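Local coordinates for DUF5037 domain-containing protein (Ruminococcus gnavus, PDB 4GL6), which is of unknown function but belongs to the DUF5037 family and combines a four-stranded antiparallel sheet with a four-stranded mixed sheet and flanking helices, at residues N98-G103 with K192-F197; A39-C44 with E55-N60; R78-Q83 with E117-W122; G172-L177 with G217-Y222; I92-E97 with K152-E157. All coordinates share one frame; numbering follows the deposited sequence.

Interaction 1 (N98-G103 with K192-F197); sequences NYYIQG and KILEIF
Tyr100 lays its ring against the side chain of Leu194, and its atoms can be followed outward in order. Tyr100 CB starts 4.0 Å from Leu194 CD1, and CD1 of the ring keeps to the same methyl at 3.8 Å. Further out the partner changes: CE1 of the ring lies 3.8 Å from Leu194 CB. That carbon stands over the ring centre, 10° off the normal, which is a CH-pi contact to the face. The two side chains slide past each other in opposite directions; chi1 of -170°, with CG beside the carbonyl carbon, carries the Tyr100 ring out toward Leu194. The contact places the C-terminal part of helix 184-194 against strand 99-104, an outermost strand of the mixed sheet, while Phe206 of helix 204-210 also touches Leu194. At the tip, Tyr100 OH comes to 3.1 Å from Leu194 O, although its hydrogen bond goes to Lys51 O. A valine here would probably uncover Leu194 CB and CD1 and deprive Lys51 O of its phenolic donor. Two residues along the strand, Gln102 reaches the same carbonyl through a water: Gln102 NE2 donates to the water at 2.9 Å, and the water donates to Leu194 O at 2.8 Å. Gln102 OE1 accepts a hydrogen bond from Ser199 OG, and NE2 is also bonded to Glu202 OE2.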
# COMPACT_ATOMS: atom_id res chain seq x y z
N ASN A 98 13.14 -7.42 10.84
CA ASN A 98 12.59 -6.05 10.71
C ASN A 98 12.33 -5.70 9.27
O ASN A 98 13.19 -5.88 8.40
CB ASN A 98 13.53 -4.99 11.27
CG ASN A 98 13.32 -4.73 12.72
OD1 ASN A 98 12.90 -3.62 13.10
ND2 ASN A 98 13.51 -5.77 13.55
N TYR A 99 11.15 -5.14 9.03
CA TYR A 99 10.70 -4.79 7.69
C TYR A 99 9.41 -4.00 7.74
O TYR A 99 8.73 -3.97 8.76
CB TYR A 99 10.45 -6.08 6.85
CG TYR A 99 9.56 -7.07 7.58
CD1 TYR A 99 8.17 -6.95 7.56
CD2 TYR A 99 10.11 -8.11 8.32
CE1 TYR A 99 7.35 -7.84 8.25
CE2 TYR A 99 9.29 -9.01 9.01
CZ TYR A 99 7.91 -8.87 8.97
OH TYR A 99 7.12 -9.75 9.65
N TYR A 100 9.06 -3.38 6.61
CA TYR A 100 7.80 -2.69 6.47
C TYR A 100 7.25 -3.06 5.10
O TYR A 100 7.93 -2.85 4.08
CB TYR A 100 7.98 -1.18 6.60
CG TYR A 100 6.66 -0.44 6.71
CD1 TYR A 100 5.92 -0.12 5.55
CD2 TYR A 100 6.15 -0.06 7.94
CE1 TYR A 100 4.71 0.56 5.64
CE2 TYR A 100 4.94 0.63 8.04
CZ TYR A 100 4.22 0.93 6.88
OH TYR A 100 3.03 1.60 6.96
N ILE A 101 6.04 -3.62 5.08
CA ILE A 101 5.38 -4.03 3.85
C ILE A 101 4.27 -3.04 3.60
O ILE A 101 3.31 -2.95 4.37
CB ILE A 101 4.80 -5.45 3.96
CG1 ILE A 101 5.91 -6.45 4.35
CG2 ILE A 101 4.12 -5.84 2.66
CD1 ILE A 101 5.40 -7.83 4.73
N GLN A 102 4.38 -2.29 2.50
CA GLN A 102 3.39 -1.28 2.12
C GLN A 102 2.60 -1.71 0.87
O GLN A 102 3.15 -1.78 -0.23
CB GLN A 102 4.09 0.04 1.84
CG GLN A 102 3.16 1.23 1.69
CD GLN A 102 3.88 2.42 1.13
OE1 GLN A 102 4.27 2.41 -0.03
NE2 GLN A 102 4.03 3.44 1.93
N GLY A 103 1.31 -1.99 1.05
CA GLY A 103 0.43 -2.37 -0.05
C GLY A 103 -0.07 -1.12 -0.74
O GLY A 103 -0.46 -0.17 -0.07
N LYS A 192 9.92 5.29 10.35
CA LYS A 192 9.24 6.42 11.02
C LYS A 192 8.40 7.27 10.05
O LYS A 192 7.38 7.82 10.46
CB LYS A 192 10.24 7.31 11.77
CG LYS A 192 11.09 6.63 12.85
CD LYS A 192 10.40 5.79 13.92
CE LYS A 192 11.44 4.96 14.66
NZ LYS A 192 10.95 4.22 15.85
N ILE A 193 8.80 7.35 8.79
CA ILE A 193 8.07 8.10 7.74
C ILE A 193 6.91 7.27 7.18
O ILE A 193 5.80 7.78 7.03
CB ILE A 193 9.02 8.55 6.62
CG1 ILE A 193 10.11 9.50 7.18
CG2 ILE A 193 8.23 9.25 5.52
CD1 ILE A 193 11.24 9.83 6.23
N LEU A 194 7.17 6.00 6.88
CA LEU A 194 6.16 5.05 6.38
C LEU A 194 4.96 4.88 7.32
O LEU A 194 3.86 4.60 6.85
CB LEU A 194 6.79 3.67 6.08
CG LEU A 194 7.77 3.58 4.90
CD1 LEU A 194 8.72 2.39 5.03
CD2 LEU A 194 7.05 3.54 3.57
N GLU A 195 5.18 5.03 8.62
CA GLU A 195 4.10 4.93 9.61
C GLU A 195 3.05 6.05 9.54
O GLU A 195 1.93 5.85 10.01
CB GLU A 195 4.68 4.87 11.05
CG GLU A 195 5.33 3.54 11.42
CD GLU A 195 6.05 3.56 12.77
OE1 GLU A 195 5.90 4.52 13.57
OE2 GLU A 195 6.76 2.57 13.04
N ILE A 196 3.41 7.20 8.96
CA ILE A 196 2.53 8.38 8.90
C ILE A 196 2.18 8.93 7.51
O ILE A 196 1.53 9.97 7.42
CB ILE A 196 3.08 9.52 9.81
CG1 ILE A 196 4.40 10.12 9.23
CG2 ILE A 196 3.24 9.01 11.25
CD1 ILE A 196 4.78 11.46 9.82
N PHE A 197 2.63 8.28 6.44
CA PHE A 197 2.32 8.70 5.06
C PHE A 197 1.98 7.49 4.20
O PHE A 197 2.52 6.41 4.42
CB PHE A 197 3.49 9.45 4.42
CG PHE A 197 3.74 10.81 5.00
CD1 PHE A 197 2.80 11.83 4.83
CD2 PHE A 197 4.93 11.10 5.67
CE1 PHE A 197 3.02 13.09 5.36
CE2 PHE A 197 5.14 12.36 6.20
CZ PHE A 197 4.19 13.36 6.05
O HOH W 1 2.61 3.56 4.51

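Interaction 2 (A39-C44 with E55-N60); sequences AIYATC and EGSYFN
Ile40 N gives its hydrogen to Tyr58 O at 2.7 Å in a nearly straight bond (173° at the hydrogen), and Tyr58 N returns one to Ile40 O at 2.8 Å. The same exchange recurs two residues on, where Ala42 N meets Gly56 O at 2.9 Å and Gly56 N meets Ala42 O. These are the hydrogen-bonded pairs of an antiparallel beta hairpin, strands 40-46 and 54-59; their short segments run at 148°, with Tyr41-Ser57 and Thr43-Glu55 as the non-hydrogen-bonded pairs. On the face of Ile40, Ala42 and Tyr58, Ala42 CB lies 4.2 Å from Tyr58 CE1, and Ile10 of helix 6-18 touches both side chains. The Ile40 side chain reaches past its pair, with Ile40 CD1 3.7 Å from Asn60 CB. On the other face, Ser57 OG approaches Tyr41 CE1 at 3.6 Å, and Glu55 reaches back beside Tyr41 CB with a carboxylate whose OE2 is hydrogen-bonded to a glycerol, probably from the crystallisation liquor. The chemistry thus divides: backbone bonds fix the strand register, apolar groups pack on the face touched by helix 6-18, and the other face is more polar.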
# COMPACT_ATOMS: atom_id res chain seq x y z
N ALA A 39 -11.01 19.41 -3.19
CA ALA A 39 -11.02 18.15 -2.46
C ALA A 39 -9.99 18.13 -1.32
O ALA A 39 -8.91 18.74 -1.43
CB ALA A 39 -10.73 16.99 -3.43
N ILE A 40 -10.35 17.47 -0.21
CA ILE A 40 -9.49 17.29 0.96
C ILE A 40 -8.97 15.86 0.92
O ILE A 40 -9.77 14.92 0.92
CB ILE A 40 -10.25 17.49 2.29
CG1 ILE A 40 -10.82 18.90 2.39
CG2 ILE A 40 -9.30 17.29 3.47
CD1 ILE A 40 -11.71 19.09 3.60
N TYR A 41 -7.65 15.72 0.91
CA TYR A 41 -6.96 14.41 0.90
C TYR A 41 -6.39 14.16 2.31
O TYR A 41 -5.45 14.81 2.73
CB TYR A 41 -5.88 14.36 -0.20
CG TYR A 41 -6.46 14.58 -1.60
CD1 TYR A 41 -6.99 13.51 -2.34
CD2 TYR A 41 -6.48 15.86 -2.19
CE1 TYR A 41 -7.52 13.71 -3.61
CE2 TYR A 41 -7.02 16.08 -3.46
CZ TYR A 41 -7.54 15.01 -4.17
OH TYR A 41 -8.07 15.22 -5.43
N ALA A 42 -6.98 13.19 3.01
CA ALA A 42 -6.67 12.87 4.40
C ALA A 42 -5.91 11.55 4.57
O ALA A 42 -6.38 10.52 4.07
CB ALA A 42 -7.99 12.77 5.17
N THR A 43 -4.77 11.57 5.29
CA THR A 43 -4.01 10.36 5.63
C THR A 43 -4.57 9.87 6.96
O THR A 43 -4.42 10.54 7.99
CB THR A 43 -2.51 10.65 5.75
OG1 THR A 43 -2.04 10.99 4.45
CG2 THR A 43 -1.74 9.45 6.28
N CYS A 44 -5.20 8.70 6.93
CA CYS A 44 -5.90 8.13 8.09
C CYS A 44 -5.33 6.79 8.56
O CYS A 44 -4.70 6.09 7.78
CB CYS A 44 -7.38 7.91 7.70
SG CYS A 44 -8.25 9.29 6.87
N GLU A 55 -5.24 6.72 2.46
CA GLU A 55 -5.74 8.01 2.02
C GLU A 55 -7.23 7.94 1.71
O GLU A 55 -7.72 6.92 1.24
CB GLU A 55 -4.95 8.55 0.82
CG GLU A 55 -5.09 10.04 0.60
CD GLU A 55 -4.20 10.56 -0.53
OE1 GLU A 55 -4.46 10.15 -1.69
OE2 GLU A 55 -3.28 11.39 -0.25
N GLY A 56 -7.93 9.02 2.03
CA GLY A 56 -9.35 9.21 1.78
C GLY A 56 -9.54 10.59 1.16
O GLY A 56 -8.77 11.51 1.41
N SER A 57 -10.60 10.72 0.38
CA SER A 57 -10.90 11.92 -0.38
C SER A 57 -12.25 12.47 0.13
O SER A 57 -13.24 11.74 0.13
CB SER A 57 -10.93 11.51 -1.85
OG SER A 57 -10.85 12.62 -2.70
N TYR A 58 -12.29 13.73 0.61
CA TYR A 58 -13.51 14.36 1.17
C TYR A 58 -13.73 15.79 0.64
O TYR A 58 -12.84 16.39 0.06
CB TYR A 58 -13.43 14.42 2.73
CG TYR A 58 -13.25 13.07 3.40
CD1 TYR A 58 -11.99 12.50 3.55
CD2 TYR A 58 -14.36 12.34 3.87
CE1 TYR A 58 -11.82 11.24 4.15
CE2 TYR A 58 -14.20 11.07 4.47
CZ TYR A 58 -12.94 10.52 4.61
OH TYR A 58 -12.76 9.29 5.19
N PHE A 59 -14.96 16.29 0.82
CA PHE A 59 -15.35 17.67 0.48
C PHE A 59 -16.06 18.23 1.72
O PHE A 59 -16.91 17.55 2.29
CB PHE A 59 -16.26 17.71 -0.76
CG PHE A 59 -16.83 19.07 -1.06
CD1 PHE A 59 -16.09 20.03 -1.75
CD2 PHE A 59 -18.15 19.39 -0.68
CE1 PHE A 59 -16.64 21.28 -2.04
CE2 PHE A 59 -18.71 20.65 -0.97
CZ PHE A 59 -17.95 21.59 -1.65
N ASN A 60 -15.67 19.44 2.12
CA ASN A 60 -16.21 20.10 3.31
C ASN A 60 -16.99 21.34 2.85
O ASN A 60 -16.35 22.29 2.41
CB ASN A 60 -15.09 20.49 4.27
CG ASN A 60 -15.60 21.10 5.55
OD1 ASN A 60 -16.37 20.49 6.28
ND2 ASN A 60 -15.15 22.30 5.85

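Interaction 3 (R78-Q83 with E117-W122); sequences RLLAKQ and EEISQW
Gln83 and Leu80 of helix 75-95 pack against the turn in which the short helix 116-119 gives way to helix 122-129, a helix-to-turn contact. Gln83 extends beyond CG and carries its amide to the turn, where NE2 donates to Ser120 O at 3.0 Å with 172° at the hydrogen. The acceptor lies in the amide plane, and the donor arrives nearly head-on to the carbonyl. The other N-H of Gln83 NE2 turns back to Leu79 O at 2.8 Å, so two carbonyls fix the rotation of the amide. A leucine in place of Gln83 would probably leave Ser120 O without this donor and cost the contact its polar link. In Leu80, chi1 of -74° swings CG beside the backbone N and directs the branches to the turn: CD2 of Leu80 lies 3.4 Å from Ile119 O and 3.9 Å from Trp122 CE3, and Tyr125 adds to the packing around it. Leu79 brings CD1 to 3.8 Å from Ser120 CB, whose hydroxyl is bonded to Val116 O. The Trp122 ring approaches the helix backbone obliquely, with CZ3 3.6 Å from Leu80 O, while its NE1 is bonded to Leu171 O. Leu79 O itself is gripped twice, by Gln83 N and Gln83 NE2, which reach it from opposite faces of the carbonyl plane.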
# COMPACT_ATOMS: atom_id res chain seq x y z
N ARG A 78 -8.06 0.08 1.69
CA ARG A 78 -7.12 -0.25 2.78
C ARG A 78 -7.22 -1.71 3.21
O ARG A 78 -6.19 -2.34 3.45
CB ARG A 78 -7.32 0.67 4.01
CG ARG A 78 -6.58 0.27 5.29
CD ARG A 78 -5.07 0.16 5.05
NE ARG A 78 -4.43 -0.81 5.94
CZ ARG A 78 -3.24 -1.38 5.73
NH1 ARG A 78 -2.52 -1.11 4.65
NH2 ARG A 78 -2.78 -2.25 6.60
N LEU A 79 -8.44 -2.21 3.33
CA LEU A 79 -8.65 -3.60 3.70
C LEU A 79 -8.05 -4.55 2.66
O LEU A 79 -7.52 -5.60 3.03
CB LEU A 79 -10.15 -3.89 3.88
CG LEU A 79 -10.88 -3.15 4.99
CD1 LEU A 79 -12.39 -3.42 4.88
CD2 LEU A 79 -10.34 -3.53 6.36
N LEU A 80 -8.11 -4.17 1.37
CA LEU A 80 -7.49 -4.97 0.30
C LEU A 80 -5.95 -4.92 0.45
O LEU A 80 -5.29 -5.95 0.36
CB LEU A 80 -7.99 -4.56 -1.10
CG LEU A 80 -9.42 -4.97 -1.53
CD1 LEU A 80 -9.82 -4.28 -2.83
CD2 LEU A 80 -9.60 -6.47 -1.70
N ALA A 81 -5.40 -3.73 0.71
CA ALA A 81 -3.96 -3.55 0.99
C ALA A 81 -3.51 -4.38 2.18
O ALA A 81 -2.47 -5.03 2.11
CB ALA A 81 -3.58 -2.07 1.23
N LYS A 82 -4.30 -4.39 3.26
CA LYS A 82 -4.00 -5.18 4.47
C LYS A 82 -3.81 -6.67 4.13
O LYS A 82 -2.87 -7.33 4.63
CB LYS A 82 -5.09 -4.99 5.56
CG LYS A 82 -4.85 -5.66 6.92
CD LYS A 82 -5.95 -5.29 7.92
CE LYS A 82 -5.84 -6.09 9.22
NZ LYS A 82 -4.51 -5.96 9.87
N GLN A 83 -4.67 -7.18 3.26
CA GLN A 83 -4.59 -8.58 2.81
C GLN A 83 -3.38 -8.84 1.93
O GLN A 83 -2.75 -9.89 2.05
CB GLN A 83 -5.87 -9.01 2.10
CG GLN A 83 -6.98 -9.29 3.09
CD GLN A 83 -8.32 -9.24 2.44
OE1 GLN A 83 -8.89 -10.27 2.07
NE2 GLN A 83 -8.81 -8.02 2.26
N GLU A 117 -18.26 -4.48 2.32
CA GLU A 117 -18.42 -5.93 2.63
C GLU A 117 -18.20 -6.81 1.39
O GLU A 117 -17.68 -7.90 1.53
CB GLU A 117 -19.79 -6.24 3.27
N GLU A 118 -18.54 -6.30 0.20
CA GLU A 118 -18.34 -7.03 -1.07
C GLU A 118 -16.92 -6.88 -1.64
O GLU A 118 -16.27 -7.89 -1.92
CB GLU A 118 -19.36 -6.61 -2.15
CG GLU A 118 -19.38 -7.50 -3.41
CD GLU A 118 -20.33 -7.03 -4.50
OE1 GLU A 118 -21.30 -6.28 -4.22
OE2 GLU A 118 -20.12 -7.45 -5.66
N ILE A 119 -16.48 -5.63 -1.85
CA ILE A 119 -15.19 -5.33 -2.51
C ILE A 119 -13.95 -5.77 -1.73
O ILE A 119 -12.94 -6.13 -2.32
CB ILE A 119 -15.08 -3.81 -2.87
CG1 ILE A 119 -13.97 -3.50 -3.90
CG2 ILE A 119 -14.86 -2.93 -1.64
CD1 ILE A 119 -14.21 -4.05 -5.29
N SER A 120 -14.03 -5.71 -0.40
CA SER A 120 -12.90 -6.06 0.48
C SER A 120 -12.54 -7.55 0.51
O SER A 120 -11.50 -7.90 1.05
CB SER A 120 -13.17 -5.59 1.90
OG SER A 120 -14.24 -6.34 2.45
N GLN A 121 -13.39 -8.43 -0.00
CA GLN A 121 -13.03 -9.84 -0.13
C GLN A 121 -12.11 -9.99 -1.34
O GLN A 121 -12.50 -9.69 -2.48
CB GLN A 121 -14.23 -10.70 -0.34
CG GLN A 121 -15.23 -10.66 0.78
CD GLN A 121 -16.26 -11.74 0.57
OE1 GLN A 121 -17.38 -11.46 0.16
NE2 GLN A 121 -15.84 -12.98 0.74
N TRP A 122 -10.89 -10.47 -1.10
CA TRP A 122 -9.88 -10.64 -2.14
C TRP A 122 -10.38 -11.37 -3.36
O TRP A 122 -10.15 -10.92 -4.49
CB TRP A 122 -8.64 -11.31 -1.56
CG TRP A 122 -7.49 -11.22 -2.48
CD1 TRP A 122 -7.05 -12.18 -3.36
CD2 TRP A 122 -6.63 -10.09 -2.69
NE1 TRP A 122 -5.97 -11.74 -4.06
CE2 TRP A 122 -5.67 -10.49 -3.72
CE3 TRP A 122 -6.54 -8.82 -2.14
CZ2 TRP A 122 -4.67 -9.65 -4.17
CZ3 TRP A 122 -5.53 -7.98 -2.60
CH2 TRP A 122 -4.61 -8.39 -3.59

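Interaction 4 (G172-L177 with G217-Y222); sequences GGQALL and GTIMRY
Ala175-Leu177 and Gly217-Met220 run antiparallel, their short segments at 156° with axes 4.7 Å apart. Ala175 and Met220, a selenomethionine, form one hydrogen-bonded pair, in which Met220 N reaches Ala175 O at 3.0 Å. Leu177 and Thr218 form the other, where Leu177 N to Thr218 O and Thr218 N to Leu177 O are both 2.9 Å. Between them Leu176 and Ile219 make a non-hydrogen-bonded pair. Strand 215-220 is thereby attached as an outermost strand of the mixed sheet, beside strand 175-182. On the face of Leu176 and Ile219 the two side chains lie next to each other and point the same way, Leu176 CG 3.9 Å from Ile219 CG1. Gln174 crosses obliquely over the end of Ile219, bringing Gln174 CD to 3.9 Å from Ile219 CD1. Its chain leaves the backbone pointing away from its own N (chi1 -177°) and stays extended, delivering OE1 to Tyr222 N at 3.2 Å, and that donor lies in the carbonyl plane, on a lone pair. NE2 of the same amide bonds to Thr138 OG1. Helix 156-171 packs on the other face, Tyr167 on Ala175 and Leu177, Tyr163 on Leu177. Beyond the last backbone pair, then, a side-chain amide takes over the bonding of the two segments, and its two ends join the Tyr222 backbone to Thr138.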
# COMPACT_ATOMS: atom_id res chain seq x y z
N GLY A 172 -3.06 -14.10 -7.35
CA GLY A 172 -4.01 -14.44 -8.43
C GLY A 172 -4.28 -13.47 -9.57
O GLY A 172 -5.35 -13.54 -10.19
N GLY A 173 -3.33 -12.60 -9.87
CA GLY A 173 -3.46 -11.70 -11.03
C GLY A 173 -2.18 -10.94 -11.35
O GLY A 173 -1.10 -11.31 -10.89
N GLN A 174 -2.30 -9.87 -12.13
CA GLN A 174 -1.15 -9.03 -12.44
C GLN A 174 -0.81 -8.18 -11.20
O GLN A 174 -1.68 -7.48 -10.68
CB GLN A 174 -1.39 -8.17 -13.69
CG GLN A 174 -0.18 -7.33 -14.07
CD GLN A 174 -0.16 -6.76 -15.48
OE1 GLN A 174 -0.02 -7.49 -16.48
NE2 GLN A 174 -0.18 -5.43 -15.56
N ALA A 175 0.43 -8.28 -10.73
CA ALA A 175 0.90 -7.49 -9.57
C ALA A 175 2.41 -7.26 -9.62
O ALA A 175 3.14 -8.06 -10.20
CB ALA A 175 0.52 -8.19 -8.26
N LEU A 176 2.86 -6.15 -9.00
CA LEU A 176 4.28 -5.77 -8.96
C LEU A 176 4.85 -5.96 -7.55
O LEU A 176 4.12 -5.84 -6.55
CB LEU A 176 4.48 -4.30 -9.37
CG LEU A 176 4.20 -4.02 -10.85
CD1 LEU A 176 2.71 -4.01 -11.14
CD2 LEU A 176 4.83 -2.72 -11.31
N LEU A 177 6.15 -6.25 -7.49
CA LEU A 177 6.90 -6.41 -6.23
C LEU A 177 8.14 -5.53 -6.27
O LEU A 177 8.90 -5.58 -7.25
CB LEU A 177 7.35 -7.85 -6.04
CG LEU A 177 8.14 -8.20 -4.76
CD1 LEU A 177 7.41 -7.80 -3.48
CD2 LEU A 177 8.45 -9.68 -4.72
N GLY A 217 12.87 -4.73 -8.38
CA GLY A 217 11.56 -4.30 -8.88
C GLY A 217 11.15 -5.19 -10.03
O GLY A 217 11.90 -5.31 -11.01
N THR A 218 10.00 -5.84 -9.91
CA THR A 218 9.53 -6.73 -10.98
C THR A 218 8.02 -6.79 -11.00
O THR A 218 7.35 -6.20 -10.14
CB THR A 218 10.13 -8.17 -10.84
OG1 THR A 218 9.98 -8.89 -12.08
CG2 THR A 218 9.49 -8.96 -9.70
N ILE A 219 7.51 -7.51 -11.99
CA ILE A 219 6.10 -7.70 -12.21
C ILE A 219 5.84 -9.14 -12.61
O ILE A 219 6.68 -9.79 -13.26
CB ILE A 219 5.62 -6.76 -13.35
CG1 ILE A 219 4.09 -6.82 -13.50
CG2 ILE A 219 6.34 -7.05 -14.67
CD1 ILE A 219 3.54 -5.87 -14.54
N MSE A 220 4.70 -9.67 -12.15
CA MSE A 220 4.19 -10.97 -12.60
C MSE A 220 2.99 -10.53 -13.40
O MSE A 220 2.03 -9.97 -12.83
CB MSE A 220 3.79 -11.92 -11.47
CG MSE A 220 3.21 -13.23 -12.01
SE MSE A 220 3.12 -14.64 -10.71
CE MSE A 220 5.00 -15.02 -10.45
N ARG A 221 3.06 -10.73 -14.71
CA ARG A 221 2.02 -10.28 -15.63
C ARG A 221 0.83 -11.18 -15.61
O ARG A 221 0.91 -12.32 -15.16
CB ARG A 221 2.56 -10.15 -17.05
CG ARG A 221 3.63 -9.10 -17.13
CD ARG A 221 4.16 -8.92 -18.53
NE ARG A 221 5.13 -7.84 -18.53
CZ ARG A 221 4.84 -6.54 -18.48
NH1 ARG A 221 3.57 -6.10 -18.43
NH2 ARG A 221 5.84 -5.65 -18.46
N TYR A 222 -0.26 -10.64 -16.15
CA TYR A 222 -1.51 -11.33 -16.28
C TYR A 222 -1.31 -12.59 -17.11
O TYR A 222 -0.68 -12.53 -18.18
CB TYR A 222 -2.53 -10.40 -16.93
CG TYR A 222 -3.92 -10.92 -16.91
CD1 TYR A 222 -4.74 -10.72 -15.79
CD2 TYR A 222 -4.42 -11.64 -17.99
CE1 TYR A 222 -6.02 -11.22 -15.76
CE2 TYR A 222 -5.71 -12.14 -17.96
CZ TYR A 222 -6.50 -11.93 -16.85
OH TYR A 222 -7.78 -12.42 -16.83

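Interaction 5 (I92-E97 with K152-E157); sequences ISQAAE and KGKTDE
Lys152 lays its extended side chain over the C-terminal end of helix 75-95, overlapping the backbone carbonyls of its last turn. Lys152 CB lies 3.5 Å from Gln94 O, and CD of the same lysine passes Ser93 O at 3.7 Å. A first torsion of -70° starts the chain along this path, CG pointing away from the carbonyl carbon, and the remaining torsions keep it straight. Its tip, NZ, then makes a weak hydrogen bond to Ser93 O at 3.3 Å. The firmer bond is a backbone one: Lys152 N to Ala95 O, 2.8 Å and 170° at the hydrogen, with the donor well above the carbonyl plane. A positive ammonium beside C-terminal carbonyls probably meets a favourable helix-end potential. Glu97 crosses the lysine at about a right angle, with Glu97 CG 3.6 Å from Lys152 CE, but their charged atoms stay apart, Glu97 OE2 lying 6.0 Å from Lys152 NZ. Lys154 also extends toward the helix end, its CD 3.6 Å from Gln94 O. The contact therefore joins the end of helix 75-95 to the turn that leads into helix 156-171, for which Thr155 is the N-cap. Tyr163 of that helix packs on Ile92 and Ala95, Ile146 of strand 140-147 meets Ala96, and Asp156 forms a salt bridge to Lys238 of helix 231-239.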
# COMPACT_ATOMS: atom_id res chain seq x y z
N ILE A 92 8.03 -12.70 3.61
CA ILE A 92 8.99 -11.71 4.15
C ILE A 92 9.40 -12.00 5.60
O ILE A 92 10.58 -11.85 5.94
CB ILE A 92 8.48 -10.25 4.01
CG1 ILE A 92 8.32 -9.84 2.53
CG2 ILE A 92 9.43 -9.25 4.70
CD1 ILE A 92 9.59 -9.77 1.69
N SER A 93 8.46 -12.45 6.43
CA SER A 93 8.75 -12.75 7.84
C SER A 93 9.72 -13.90 8.05
O SER A 93 10.30 -14.01 9.14
CB SER A 93 7.47 -13.03 8.62
OG SER A 93 6.80 -14.13 8.03
N GLN A 94 9.83 -14.78 7.04
CA GLN A 94 10.77 -15.90 7.07
C GLN A 94 12.15 -15.48 6.53
O GLN A 94 13.15 -16.13 6.81
CB GLN A 94 10.25 -17.09 6.25
CG GLN A 94 8.92 -17.67 6.71
CD GLN A 94 8.66 -19.05 6.12
OE1 GLN A 94 9.07 -20.06 6.70
NE2 GLN A 94 7.97 -19.10 4.99
N ALA A 95 12.20 -14.39 5.76
CA ALA A 95 13.44 -13.84 5.17
C ALA A 95 14.20 -12.83 6.05
O ALA A 95 15.44 -12.81 6.02
CB ALA A 95 13.09 -13.17 3.84
N ALA A 96 13.47 -12.00 6.80
CA ALA A 96 14.06 -10.97 7.71
C ALA A 96 13.24 -10.75 8.99
O ALA A 96 12.10 -11.19 9.05
CB ALA A 96 14.23 -9.65 6.97
N GLU A 97 13.84 -10.09 10.00
CA GLU A 97 13.15 -9.81 11.28
C GLU A 97 12.43 -8.47 11.26
O GLU A 97 11.27 -8.40 11.65
CB GLU A 97 14.10 -9.82 12.48
CG GLU A 97 14.87 -11.11 12.70
CD GLU A 97 15.93 -11.01 13.80
OE1 GLU A 97 15.81 -10.16 14.70
OE2 GLU A 97 16.90 -11.80 13.76
N LYS A 152 17.37 -13.52 7.93
CA LYS A 152 17.28 -14.81 8.65
C LYS A 152 18.05 -15.97 7.97
O LYS A 152 17.81 -17.15 8.29
CB LYS A 152 15.80 -15.18 8.89
CG LYS A 152 15.10 -14.29 9.91
CD LYS A 152 13.71 -14.78 10.31
CE LYS A 152 13.19 -14.01 11.51
NZ LYS A 152 11.86 -14.48 12.00
N GLY A 153 18.97 -15.66 7.06
CA GLY A 153 19.79 -16.69 6.40
C GLY A 153 19.13 -17.71 5.48
O GLY A 153 19.63 -18.82 5.34
N LYS A 154 17.99 -17.34 4.88
CA LYS A 154 17.35 -18.16 3.84
C LYS A 154 18.13 -17.81 2.57
O LYS A 154 18.45 -16.64 2.37
CB LYS A 154 15.81 -17.92 3.77
CG LYS A 154 15.06 -19.08 4.42
CD LYS A 154 13.56 -18.98 4.63
CE LYS A 154 13.03 -20.32 5.14
NZ LYS A 154 11.58 -20.30 5.50
N THR A 155 18.50 -18.80 1.76
CA THR A 155 19.31 -18.56 0.55
C THR A 155 18.52 -17.71 -0.44
O THR A 155 17.29 -17.66 -0.38
CB THR A 155 19.75 -19.87 -0.17
OG1 THR A 155 18.60 -20.57 -0.65
CG2 THR A 155 20.56 -20.81 0.75
N ASP A 156 19.23 -17.02 -1.33
CA ASP A 156 18.58 -16.20 -2.37
C ASP A 156 17.51 -17.00 -3.16
O ASP A 156 16.44 -16.47 -3.42
CB ASP A 156 19.61 -15.64 -3.36
CG ASP A 156 20.53 -14.56 -2.76
OD1 ASP A 156 20.23 -13.96 -1.71
OD2 ASP A 156 21.57 -14.30 -3.39
N GLU A 157 17.81 -18.26 -3.46
CA GLU A 157 16.91 -19.16 -4.21
C GLU A 157 15.63 -19.37 -3.40
O GLU A 157 14.54 -19.19 -3.92
CB GLU A 157 17.58 -20.53 -4.52
CG GLU A 157 18.73 -20.56 -5.55
CD GLU A 157 20.01 -19.82 -5.13
OE1 GLU A 157 20.25 -19.59 -3.92
OE2 GLU A 157 20.80 -19.46 -6.04

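In the fold
From the N terminus, interaction 2 closes first, a local hairpin in the antiparallel sheet, in series with all the others. Interactions 3, 5 and 1 then open in turn along helix 75-95 and strand 99-104 and close in the same order, so these three cross one another. Interaction 4 opens at 172-177, before interaction 1 closes, and ends last; it crosses interaction 1 and follows 3 and 5. No pair nests. Helix 75-95 serves both interaction 3, which ties it to the turn after helix 116-119, and interaction 5, which ties its end to the lead-in of helix 156-171. Interactions 1 and 4 reach opposite outer strands of the mixed sheet, and Ile196 touching Thr43 brings interactions 1 and 2 together.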